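Local coordinates for dihydropteroate synthase (Burkholderia cenocepacia, PDB 2Y5S), which probably catalyses the condensation of para-aminobenzoate with 6-hydroxymethyl-7,8-dihydropterin diphosphate to give 7,8-dihydropteroate, a step of folate biosynthesis, at residues Asp80-Arg85 / Ile102-Pro107; Leu62-Gly67 / Leu120-Trp125; Cys13-Leu18 / Ala92-Asn97. All blocks are in the same frame, centred on the assembly; numbering follows the deposited sequence.

Contact 1 (Asp80-Arg85 / Ile102-Pro107); sequences DEELAR and IDTYKP. With 78H (7,8-dihydropteroate), chain P.
A buried salt bridge, Glu82 to Lys106, ties a helix to the loop after the next strand in the beta-alpha-beta unit 62-66, 79-93, 100-103 of this TIM-barrel enzyme. With CG anti to the backbone N (chi1 -169°) and an extended chain beyond it, Glu82 stretches from helix 79-93 to the C-terminal end of strand 100-103. Its OE1 takes Lys106 NZ on the syn lone pair at 2.7 Å, and the aliphatic CD and CE of the lysine lie alongside the same oxygen. Bent at chi4, Lys106 also meets Glu68 OE1 in a second salt bridge; the ammonium is thus shared by two carboxylates, which probably eases the repulsion between them. The other oxygen, Glu82 OE2, lies 3.0 Å from Thr104 OG1 and accepts from water 1. Thr104 OG1 in turn closes an ST turn, taking the backbone N-H of Lys106 at 3.1 Å just where helix 107-115 is about to start. Just before Thr104, Asp103 faces the ligand side of the strand, where its OD2 is hydrogen-bonded to Thr70 OG1. The product adds weak, forked bonds, from 7,8-dihydropteroate N8 to Asp103 OD1 and OD2, both at 3.4 Å.

Contact 2 (Leu62-Gly67 / Leu120-Trp125); sequences LLDIGG and LINDIW. With 78H (7,8-dihydropteroate), chain P.
Asp64 and Asn122 meet inside the barrel at the pterin site, reaching past strand 100-103 from the strands on either side of it, 62-66 and 120-123, and the bound 7,8-dihydropteroate docks on Asn122. Both side chains have CG anti to the backbone N (chi1 -165° for Asp64, 175° for Asn122), and they cross at about a right angle. Asn122 ND2 donates to Asp64 OD2 at 3.2 Å; the acceptor lies almost in the amide plane, the nitrogen approaches OD2 from above the carboxylate plane, and the N-H...O angle is only 139°. The same ND2 gives a hydrogen bond to pterin N1 at 3.0 Å. Asn122 OD1 receives the pterin amino nitrogen N2 at 2.4 Å, too short to be trusted as a length. The pairing, N2 to OD1 and ND2 to N1, is consistent with the amide reading a donor and an acceptor on one side of the pterin, and its bond to Asp64 with a second-shell role in fixing which way it is flipped. Asp64 is itself held by Ser101 through OD1 and by a salt bridge from Arg270 to OD2. Further along, Ile124 CG2 lies 3.8 Å from N8 of the ligand. Toward the start of the strands the contact turns apolar, with Leu62 CD2 against Leu120 CD1 at 4.2 Å. On the outer side of the sheet, Ile65 packs on helix 79-93 and Ile121 on helix 107-115, while Asp64 and Asn122 point into the barrel beside strand 100-103.

Contact 3 (Cys13-Leu18 / Ala92-Asn97); sequences CGRFEL and ALRPLN
Arg15 leaves its turn with CG anti to the carbonyl carbon (chi1 -71°) and bends at chi3 (-71°), which carries its guanidinium across to the backbone of Arg94. There NH1 donates to Arg94 O at 2.8 Å, the acceptor lying near the guanidinium plane and the donor tilted out of the carbonyl plane. That oxygen also accepts Asn97 N, which arrives from the opposite face of the carbonyl, so two donors grip it. The guanidinium is layered between two groups: Phe16 CZ stands 3.9 Å above the centre of one face, and Arg94 NH1 lies over the other, offset toward the rim. The two cationic planes are 35° apart, with Arg15 NE and Arg94 NH1 separated by 3.6 Å. This approach of like charges is probably eased by the salt bridge of Arg15 NH2 to Asp119 and by the hydrogen bond from Arg94 NH1 to Gly117 O. Water 4 lies at the guanidinium edge and accepts from Arg15 NH1, while water 3 accepts from Arg15 NH2 and may pass a proton on to Leu93 O. Phe16 also brings CZ to within 3.5 Å of the Asn97 carbonyl carbon. All of this is surface packing remote from the ligand: the type II' beta turn Cys13-Phe16, which joins strands 11-13 and 16-18 into a beta hairpin, is clasped to the 3-10 turn 94-96 near the end of helix 79-93, at the end of the barrel where strand 100-103 begins.

In the fold
All three contacts gather round the beta-alpha-beta unit of strand 62-66, helix 79-93 and strand 100-103. Their segments run along the chain as 13-18, 62-67, 80-85, 92-97, 102-107 and 120-125, so contact 1 is nested inside the loop that contact 2 closes, while contact 3 alternates with both. Contacts 1 and 2 have centres about 10 Å apart and touch through the parallel sheet; both reach 7,8-dihydropteroate. Contact 3 shares helix 79-93 with contact 1, but at its other end, their centres about 19 Å apart. Its centre is about 14 Å from that of contact 2, which it touches where Leu120 packs on Cys13. Contact 3 packs the N-terminal hairpin against the barrel end remote from the ligand.

Contact 1 (Asp80-Arg85 / Ile102-Pro107)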
loop_
_atom_site.group_PDB
_atom_site.type_symbol
_atom_site.label_atom_id
_atom_site.label_comp_id
_atom_site.label_asym_id
_atom_site.label_seq_id
_atom_site.Cartn_x
_atom_site.Cartn_y
_atom_site.Cartn_z
ATOM N N ASP B 80 -20.281 34.456 0.986
ATOM C CA ASP B 80 -20.634 34.637 2.399
ATOM C C ASP B 80 -20.701 33.304 3.143
ATOM O O ASP B 80 -20.234 33.193 4.278
ATOM C CB ASP B 80 -21.974 35.367 2.545
ATOM C CG ASP B 80 -21.868 36.855 2.259
ATOM O OD1 ASP B 80 -20.732 37.387 2.240
ATOM O OD2 ASP B 80 -22.927 37.492 2.066
ATOM N N GLU B 81 -21.288 32.300 2.500
ATOM C CA GLU B 81 -21.419 30.978 3.106
ATOM C C GLU B 81 -20.073 30.256 3.207
ATOM O O GLU B 81 -19.799 29.628 4.228
ATOM C CB GLU B 81 -22.461 30.134 2.360
ATOM C CG GLU B 81 -23.904 30.425 2.809
ATOM C CD GLU B 81 -24.924 30.426 1.670
ATOM O OE1 GLU B 81 -24.591 29.986 0.546
ATOM O OE2 GLU B 81 -26.071 30.870 1.904
ATOM N N GLU B 82 -19.230 30.357 2.177
ATOM C CA GLU B 82 -17.890 29.756 2.239
ATOM C C GLU B 82 -17.082 30.384 3.380
ATOM O O GLU B 82 -16.428 29.674 4.140
ATOM C CB GLU B 82 -17.136 29.869 0.901
ATOM C CG GLU B 82 -15.846 29.025 0.857
ATOM C CD GLU B 82 -15.123 29.066 -0.485
ATOM O OE1 GLU B 82 -15.725 29.529 -1.479
ATOM O OE2 GLU B 82 -13.950 28.624 -0.547
ATOM N N LEU B 83 -17.159 31.706 3.514
ATOM C CA LEU B 83 -16.504 32.406 4.624
ATOM C C LEU B 83 -17.002 31.950 5.999
ATOM O O LEU B 83 -16.203 31.740 6.913
ATOM C CB LEU B 83 -16.685 33.919 4.486
ATOM C CG LEU B 83 -15.869 34.543 3.356
ATOM C CD1 LEU B 83 -16.360 35.968 3.054
ATOM C CD2 LEU B 83 -14.375 34.510 3.711
ATOM N N ALA B 84 -18.318 31.792 6.129
ATOM C CA ALA B 84 -18.948 31.401 7.399
ATOM C C ALA B 84 -18.604 29.976 7.841
ATOM O O ALA B 84 -18.666 29.669 9.030
ATOM C CB ALA B 84 -20.459 31.564 7.305
ATOM N N ARG B 85 -18.267 29.109 6.886
ATOM C CA ARG B 85 -17.844 27.738 7.179
ATOM C C ARG B 85 -16.367 27.681 7.551
ATOM O O ARG B 85 -15.981 27.005 8.507
ATOM C CB ARG B 85 -18.034 26.838 5.956
ATOM C CG ARG B 85 -19.467 26.610 5.495
ATOM C CD ARG B 85 -19.503 26.377 3.969
ATOM N NE ARG B 85 -20.473 25.367 3.550
ATOM C CZ ARG B 85 -21.793 25.506 3.593
ATOM N NH1 ARG B 85 -22.356 26.619 4.058
ATOM N NH2 ARG B 85 -22.569 24.510 3.178
ATOM N N ILE B 102 -6.041 25.579 3.615
ATOM C CA ILE B 102 -7.344 26.035 3.163
ATOM C C ILE B 102 -7.552 25.642 1.699
ATOM O O ILE B 102 -6.805 26.080 0.837
ATOM C CB ILE B 102 -7.494 27.560 3.272
ATOM C CG1 ILE B 102 -7.072 28.059 4.656
ATOM C CG2 ILE B 102 -8.917 27.947 2.956
ATOM C CD1 ILE B 102 -7.992 27.593 5.791
ATOM N N ASP B 103 -8.572 24.821 1.451
ATOM C CA ASP B 103 -8.916 24.352 0.108
ATOM C C ASP B 103 -9.853 25.370 -0.534
ATOM O O ASP B 103 -11.091 25.297 -0.398
ATOM C CB ASP B 103 -9.557 22.963 0.188
ATOM C CG ASP B 103 -9.961 22.386 -1.188
ATOM O OD1 ASP B 103 -9.487 22.841 -2.254
ATOM O OD2 ASP B 103 -10.744 21.422 -1.176
ATOM N N THR B 104 -9.248 26.351 -1.192
ATOM C CA THR B 104 -10.001 27.393 -1.867
ATOM C C THR B 104 -9.243 27.998 -3.032
ATOM O O THR B 104 -8.017 28.090 -3.016
ATOM C CB THR B 104 -10.364 28.556 -0.925
ATOM O OG1 THR B 104 -11.296 29.420 -1.594
ATOM C CG2 THR B 104 -9.105 29.327 -0.517
ATOM N N TYR B 105 -10.013 28.413 -4.033
ATOM C CA TYR B 105 -9.509 29.169 -5.176
ATOM C C TYR B 105 -10.023 30.615 -5.190
ATOM O O TYR B 105 -9.682 31.377 -6.100
ATOM C CB TYR B 105 -9.911 28.473 -6.476
ATOM C CG TYR B 105 -11.402 28.277 -6.653
ATOM C CD1 TYR B 105 -12.194 29.273 -7.216
ATOM C CD2 TYR B 105 -12.014 27.098 -6.262
ATOM C CE1 TYR B 105 -13.551 29.098 -7.384
ATOM C CE2 TYR B 105 -13.380 26.916 -6.422
ATOM C CZ TYR B 105 -14.135 27.924 -6.985
ATOM O OH TYR B 105 -15.483 27.762 -7.152
ATOM N N LYS B 106 -10.827 30.994 -4.195
ATOM C CA LYS B 106 -11.392 32.337 -4.130
ATOM C C LYS B 106 -10.453 33.271 -3.391
ATOM O O LYS B 106 -10.205 33.078 -2.205
ATOM C CB LYS B 106 -12.755 32.310 -3.441
ATOM C CG LYS B 106 -13.789 31.490 -4.174
ATOM C CD LYS B 106 -15.191 31.860 -3.726
ATOM C CE LYS B 106 -16.259 30.996 -4.396
ATOM N NZ LYS B 106 -15.987 29.560 -4.194
ATOM N N PRO B 107 -9.910 34.291 -4.086
ATOM C CA PRO B 107 -9.051 35.263 -3.411
ATOM C C PRO B 107 -9.612 35.863 -2.107
ATOM O O PRO B 107 -8.860 36.012 -1.148
ATOM C CB PRO B 107 -8.844 36.335 -4.476
ATOM C CG PRO B 107 -8.916 35.572 -5.773
ATOM C CD PRO B 107 -9.992 34.560 -5.541
HETATM O O4 78H P . -6.063 16.415 -5.463
HETATM C C4 78H P . -6.216 17.482 -4.866
HETATM C C5 78H P . -7.494 17.953 -4.498
HETATM N N3 78H P . -5.095 18.269 -4.558
HETATM C C9 78H P . -7.571 19.200 -3.835
HETATM N N5 78H P . -8.608 17.212 -4.725
HETATM C C2 78H P . -5.250 19.532 -3.908
HETATM N N8 78H P . -8.798 19.715 -3.441
HETATM N N1 78H P . -6.479 19.942 -3.558
HETATM C C6 78H P . -9.829 17.685 -4.405
HETATM N N2 78H P . -4.184 20.305 -3.650
HETATM C C7 78H P . -10.060 19.103 -3.874
HETATM C C10 78H P . -11.050 16.830 -4.594
HETATM N N11 78H P . -11.530 16.924 -5.977
HETATM C C15 78H P . -11.790 15.806 -6.642
HETATM C C16 78H P . -11.274 15.601 -7.917
HETATM C C17 78H P . -12.569 14.829 -6.020
HETATM C C18 78H P . -11.553 14.422 -8.586
HETATM C C19 78H P . -12.848 13.646 -6.691
HETATM C C20 78H P . -12.344 13.447 -7.975
HETATM C C21 78H P . -12.624 12.129 -8.704
HETATM O O22 78H P . -11.922 11.897 -9.691
HETATM O O23 78H P . -13.426 11.308 -8.208
HETATM O O HOH W 1 -13.277 27.776 -2.982
HETATM O O HOH W 2 -13.098 26.429 1.051
#

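Contact 2 (Leu62-Gly67 / Leu120-Trp125)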
loop_
_atom_site.group_PDB
_atom_site.type_symbol
_atom_site.label_atom_id
_atom_site.label_comp_id
_atom_site.label_asym_id
_atom_site.label_seq_id
_atom_site.Cartn_x
_atom_site.Cartn_y
_atom_site.Cartn_z
ATOM N N LEU B 62 -1.304 17.558 8.944
ATOM C CA LEU B 62 -1.946 18.799 8.508
ATOM C C LEU B 62 -3.431 18.531 8.366
ATOM O O LEU B 62 -3.836 17.374 8.184
ATOM C CB LEU B 62 -1.422 19.290 7.149
ATOM C CG LEU B 62 0.073 19.458 6.852
ATOM C CD1 LEU B 62 0.625 18.120 6.346
ATOM C CD2 LEU B 62 0.284 20.571 5.807
ATOM N N LEU B 63 -4.228 19.609 8.431
ATOM C CA LEU B 63 -5.659 19.531 8.171
ATOM C C LEU B 63 -6.018 20.440 7.010
ATOM O O LEU B 63 -5.585 21.590 6.975
ATOM C CB LEU B 63 -6.466 19.945 9.406
ATOM C CG LEU B 63 -6.249 19.066 10.632
ATOM C CD1 LEU B 63 -6.908 19.713 11.870
ATOM C CD2 LEU B 63 -6.776 17.657 10.354
ATOM N N ASP B 64 -6.818 19.927 6.076
ATOM C CA ASP B 64 -7.241 20.704 4.914
ATOM C C ASP B 64 -8.716 21.042 5.092
ATOM O O ASP B 64 -9.574 20.154 5.132
ATOM C CB ASP B 64 -6.981 19.937 3.604
ATOM C CG ASP B 64 -7.050 20.838 2.342
ATOM O OD1 ASP B 64 -6.612 22.007 2.378
ATOM O OD2 ASP B 64 -7.538 20.367 1.293
ATOM N N ILE B 65 -8.980 22.331 5.265
ATOM C CA ILE B 65 -10.310 22.840 5.534
ATOM C C ILE B 65 -10.888 23.344 4.220
ATOM O O ILE B 65 -10.301 24.209 3.579
ATOM C CB ILE B 65 -10.277 24.042 6.513
ATOM C CG1 ILE B 65 -9.658 23.667 7.866
ATOM C CG2 ILE B 65 -11.687 24.589 6.713
ATOM C CD1 ILE B 65 -9.281 24.892 8.704
ATOM N N GLY B 66 -12.032 22.804 3.819
ATOM C CA GLY B 66 -12.698 23.250 2.603
ATOM C C GLY B 66 -14.172 23.466 2.846
ATOM O O GLY B 66 -14.855 22.550 3.302
ATOM N N GLY B 67 -14.654 24.676 2.541
ATOM C CA GLY B 67 -16.070 25.028 2.672
ATOM C C GLY B 67 -16.881 24.802 1.405
ATOM O O GLY B 67 -18.073 25.104 1.364
ATOM N N LEU B 120 -1.517 27.502 5.143
ATOM C CA LEU B 120 -1.282 27.064 3.772
ATOM C C LEU B 120 -2.539 27.294 2.927
ATOM O O LEU B 120 -3.659 27.016 3.379
ATOM C CB LEU B 120 -0.884 25.582 3.764
ATOM C CG LEU B 120 -0.327 24.926 2.483
ATOM C CD1 LEU B 120 0.246 23.568 2.841
ATOM C CD2 LEU B 120 -1.377 24.792 1.385
ATOM N N ILE B 121 -2.352 27.830 1.719
ATOM C CA ILE B 121 -3.437 27.960 0.749
ATOM C C ILE B 121 -3.258 26.915 -0.342
ATOM O O ILE B 121 -2.222 26.844 -1.019
ATOM C CB ILE B 121 -3.542 29.376 0.144
ATOM C CG1 ILE B 121 -3.678 30.450 1.239
ATOM C CG2 ILE B 121 -4.722 29.449 -0.831
ATOM C CD1 ILE B 121 -4.974 30.348 2.107
ATOM N N ASN B 122 -4.290 26.086 -0.478
ATOM C CA ASN B 122 -4.297 24.975 -1.373
ATOM C C ASN B 122 -5.288 25.277 -2.498
ATOM O O ASN B 122 -6.496 25.214 -2.276
ATOM C CB ASN B 122 -4.734 23.729 -0.592
ATOM C CG ASN B 122 -4.888 22.518 -1.483
ATOM O OD1 ASN B 122 -4.233 22.432 -2.499
ATOM N ND2 ASN B 122 -5.766 21.584 -1.107
ATOM N N ASP B 123 -4.777 25.587 -3.693
ATOM C CA ASP B 123 -5.591 26.177 -4.773
ATOM C C ASP B 123 -5.670 25.317 -6.044
ATOM O O ASP B 123 -4.717 25.210 -6.808
ATOM C CB ASP B 123 -5.068 27.567 -5.123
ATOM C CG ASP B 123 -5.939 28.299 -6.152
ATOM O OD1 ASP B 123 -7.043 27.826 -6.494
ATOM O OD2 ASP B 123 -5.493 29.357 -6.634
ATOM N N ILE B 124 -6.833 24.739 -6.275
ATOM C CA ILE B 124 -7.075 23.943 -7.462
ATOM C C ILE B 124 -6.861 24.741 -8.752
ATOM O O ILE B 124 -6.572 24.154 -9.775
ATOM C CB ILE B 124 -8.478 23.267 -7.466
ATOM C CG1 ILE B 124 -9.605 24.289 -7.347
ATOM C CG2 ILE B 124 -8.574 22.237 -6.316
ATOM C CD1 ILE B 124 -10.943 23.804 -7.950
ATOM N N TRP B 125 -6.991 26.067 -8.703
ATOM C CA TRP B 125 -6.763 26.889 -9.888
ATOM C C TRP B 125 -5.336 27.421 -10.026
ATOM O O TRP B 125 -5.060 28.178 -10.951
ATOM C CB TRP B 125 -7.780 28.049 -9.962
ATOM C CG TRP B 125 -9.077 27.631 -10.567
ATOM C CD1 TRP B 125 -10.247 27.466 -9.922
ATOM C CD2 TRP B 125 -9.325 27.309 -11.942
ATOM N NE1 TRP B 125 -11.213 27.042 -10.787
ATOM C CE2 TRP B 125 -10.674 26.945 -12.042
ATOM C CE3 TRP B 125 -8.528 27.274 -13.092
ATOM C CZ2 TRP B 125 -11.266 26.569 -13.256
ATOM C CZ3 TRP B 125 -9.110 26.905 -14.297
ATOM C CH2 TRP B 125 -10.466 26.549 -14.368
HETATM O O4 78H P . -6.063 16.415 -5.463
HETATM C C4 78H P . -6.216 17.482 -4.866
HETATM C C5 78H P . -7.494 17.953 -4.498
HETATM N N3 78H P . -5.095 18.269 -4.558
HETATM C C9 78H P . -7.571 19.200 -3.835
HETATM N N5 78H P . -8.608 17.212 -4.725
HETATM C C2 78H P . -5.250 19.532 -3.908
HETATM N N8 78H P . -8.798 19.715 -3.441
HETATM N N1 78H P . -6.479 19.942 -3.558
HETATM C C6 78H P . -9.829 17.685 -4.405
HETATM N N2 78H P . -4.184 20.305 -3.650
HETATM C C7 78H P . -10.060 19.103 -3.874
HETATM C C10 78H P . -11.050 16.830 -4.594
HETATM N N11 78H P . -11.530 16.924 -5.977
HETATM C C15 78H P . -11.790 15.806 -6.642
HETATM C C16 78H P . -11.274 15.601 -7.917
HETATM C C17 78H P . -12.569 14.829 -6.020
HETATM C C18 78H P . -11.553 14.422 -8.586
HETATM C C19 78H P . -12.848 13.646 -6.691
HETATM C C20 78H P . -12.344 13.447 -7.975
HETATM C C21 78H P . -12.624 12.129 -8.704
HETATM O O22 78H P . -11.922 11.897 -9.691
HETATM O O23 78H P . -13.426 11.308 -8.208
#

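Contact 3 (Cys13-Leu18 / Ala92-Asn97)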
loop_
_atom_site.group_PDB
_atom_site.type_symbol
_atom_site.label_atom_id
_atom_site.label_comp_id
_atom_site.label_asym_id
_atom_site.label_seq_id
_atom_site.Cartn_x
_atom_site.Cartn_y
_atom_site.Cartn_z
ATOM N N CYS B 13 5.549 26.968 5.801
ATOM C CA CYS B 13 4.121 26.701 5.886
ATOM C C CYS B 13 3.495 27.495 7.011
ATOM O O CYS B 13 3.015 26.945 7.998
ATOM C CB CYS B 13 3.871 25.198 6.050
ATOM S SG CYS B 13 2.174 24.691 5.790
ATOM N N GLY B 14 3.514 28.811 6.842
ATOM C CA GLY B 14 2.936 29.724 7.815
ATOM C C GLY B 14 3.685 29.658 9.131
ATOM O O GLY B 14 4.846 30.028 9.193
ATOM N N ARG B 15 3.021 29.177 10.179
ATOM C CA ARG B 15 3.657 29.077 11.498
ATOM C C ARG B 15 4.719 27.983 11.530
ATOM O O ARG B 15 5.503 27.934 12.454
ATOM C CB ARG B 15 2.628 28.752 12.590
ATOM C CG ARG B 15 1.666 29.857 12.940
ATOM C CD ARG B 15 0.590 29.322 13.878
ATOM N NE ARG B 15 -0.345 28.414 13.193
ATOM C CZ ARG B 15 -1.265 27.670 13.810
ATOM N NH1 ARG B 15 -1.372 27.684 15.137
ATOM N NH2 ARG B 15 -2.076 26.892 13.101
ATOM N N PHE B 16 4.721 27.101 10.530
ATOM C CA PHE B 16 5.518 25.888 10.570
ATOM C C PHE B 16 6.552 25.877 9.456
ATOM O O PHE B 16 6.333 26.462 8.399
ATOM C CB PHE B 16 4.589 24.672 10.438
ATOM C CG PHE B 16 3.477 24.672 11.429
ATOM C CD1 PHE B 16 3.674 24.147 12.705
ATOM C CD2 PHE B 16 2.248 25.248 11.119
ATOM C CE1 PHE B 16 2.668 24.175 13.650
ATOM C CE2 PHE B 16 1.220 25.267 12.056
ATOM C CZ PHE B 16 1.433 24.734 13.332
ATOM N N GLU B 17 7.693 25.268 9.747
ATOM C CA GLU B 17 8.704 24.948 8.756
ATOM C C GLU B 17 8.652 23.433 8.549
ATOM O O GLU B 17 9.171 22.659 9.353
ATOM C CB GLU B 17 10.089 25.399 9.239
ATOM C CG GLU B 17 10.200 26.905 9.533
ATOM C CD GLU B 17 11.565 27.311 10.078
ATOM O OE1 GLU B 17 11.874 26.971 11.237
ATOM O OE2 GLU B 17 12.326 27.986 9.353
ATOM N N LEU B 18 7.987 22.998 7.493
ATOM C CA LEU B 18 7.863 21.560 7.258
ATOM C C LEU B 18 9.110 20.985 6.569
ATOM O O LEU B 18 9.580 21.525 5.560
ATOM C CB LEU B 18 6.611 21.271 6.430
ATOM C CG LEU B 18 5.297 21.738 7.050
ATOM C CD1 LEU B 18 4.178 21.419 6.062
ATOM C CD2 LEU B 18 5.031 21.111 8.435
ATOM N N ALA B 92 -11.047 28.277 15.540
ATOM C CA ALA B 92 -11.156 27.217 16.552
ATOM C C ALA B 92 -10.005 26.229 16.522
ATOM O O ALA B 92 -9.645 25.678 17.556
ATOM C CB ALA B 92 -12.488 26.468 16.413
ATOM N N LEU B 93 -9.432 25.986 15.341
ATOM C CA LEU B 93 -8.369 24.993 15.200
ATOM C C LEU B 93 -6.944 25.536 15.377
ATOM O O LEU B 93 -6.031 24.756 15.635
ATOM C CB LEU B 93 -8.474 24.279 13.849
ATOM C CG LEU B 93 -9.700 23.391 13.636
ATOM C CD1 LEU B 93 -9.746 22.892 12.186
ATOM C CD2 LEU B 93 -9.709 22.213 14.602
ATOM N N ARG B 94 -6.753 26.848 15.226
ATOM C CA ARG B 94 -5.435 27.484 15.439
ATOM C C ARG B 94 -4.718 27.085 16.719
ATOM O O ARG B 94 -3.520 26.816 16.681
ATOM C CB ARG B 94 -5.536 29.014 15.400
ATOM C CG ARG B 94 -5.035 29.603 14.126
ATOM C CD ARG B 94 -5.122 31.116 14.150
ATOM N NE ARG B 94 -4.058 31.742 14.929
ATOM C CZ ARG B 94 -2.784 31.842 14.548
ATOM N NH1 ARG B 94 -2.377 31.330 13.386
ATOM N NH2 ARG B 94 -1.911 32.452 15.347
ATOM N N PRO B 95 -5.435 27.069 17.865
ATOM C CA PRO B 95 -4.772 26.711 19.114
ATOM C C PRO B 95 -4.141 25.309 19.115
ATOM O O PRO B 95 -3.194 25.086 19.860
ATOM C CB PRO B 95 -5.898 26.820 20.153
ATOM C CG PRO B 95 -6.827 27.816 19.594
ATOM C CD PRO B 95 -6.800 27.574 18.104
ATOM N N LEU B 96 -4.621 24.393 18.264
ATOM C CA LEU B 96 -4.095 23.029 18.235
ATOM C C LEU B 96 -2.652 22.900 17.699
ATOM O O LEU B 96 -2.049 21.838 17.812
ATOM C CB LEU B 96 -5.033 22.099 17.446
ATOM C CG LEU B 96 -6.447 21.904 18.011
ATOM C CD1 LEU B 96 -7.263 20.984 17.118
ATOM C CD2 LEU B 96 -6.411 21.379 19.446
ATOM N N ASN B 97 -2.108 23.973 17.128
ATOM C CA ASN B 97 -0.732 23.988 16.636
ATOM C C ASN B 97 -0.461 22.847 15.651
ATOM O O ASN B 97 0.490 22.103 15.797
ATOM C CB ASN B 97 0.258 23.980 17.814
ATOM C CG ASN B 97 0.083 25.195 18.726
ATOM O OD1 ASN B 97 -0.425 26.227 18.301
ATOM N ND2 ASN B 97 0.498 25.069 19.982
HETATM O O HOH W 3 -3.589 24.665 14.329
HETATM O O HOH W 4 -0.405 29.197 17.365
#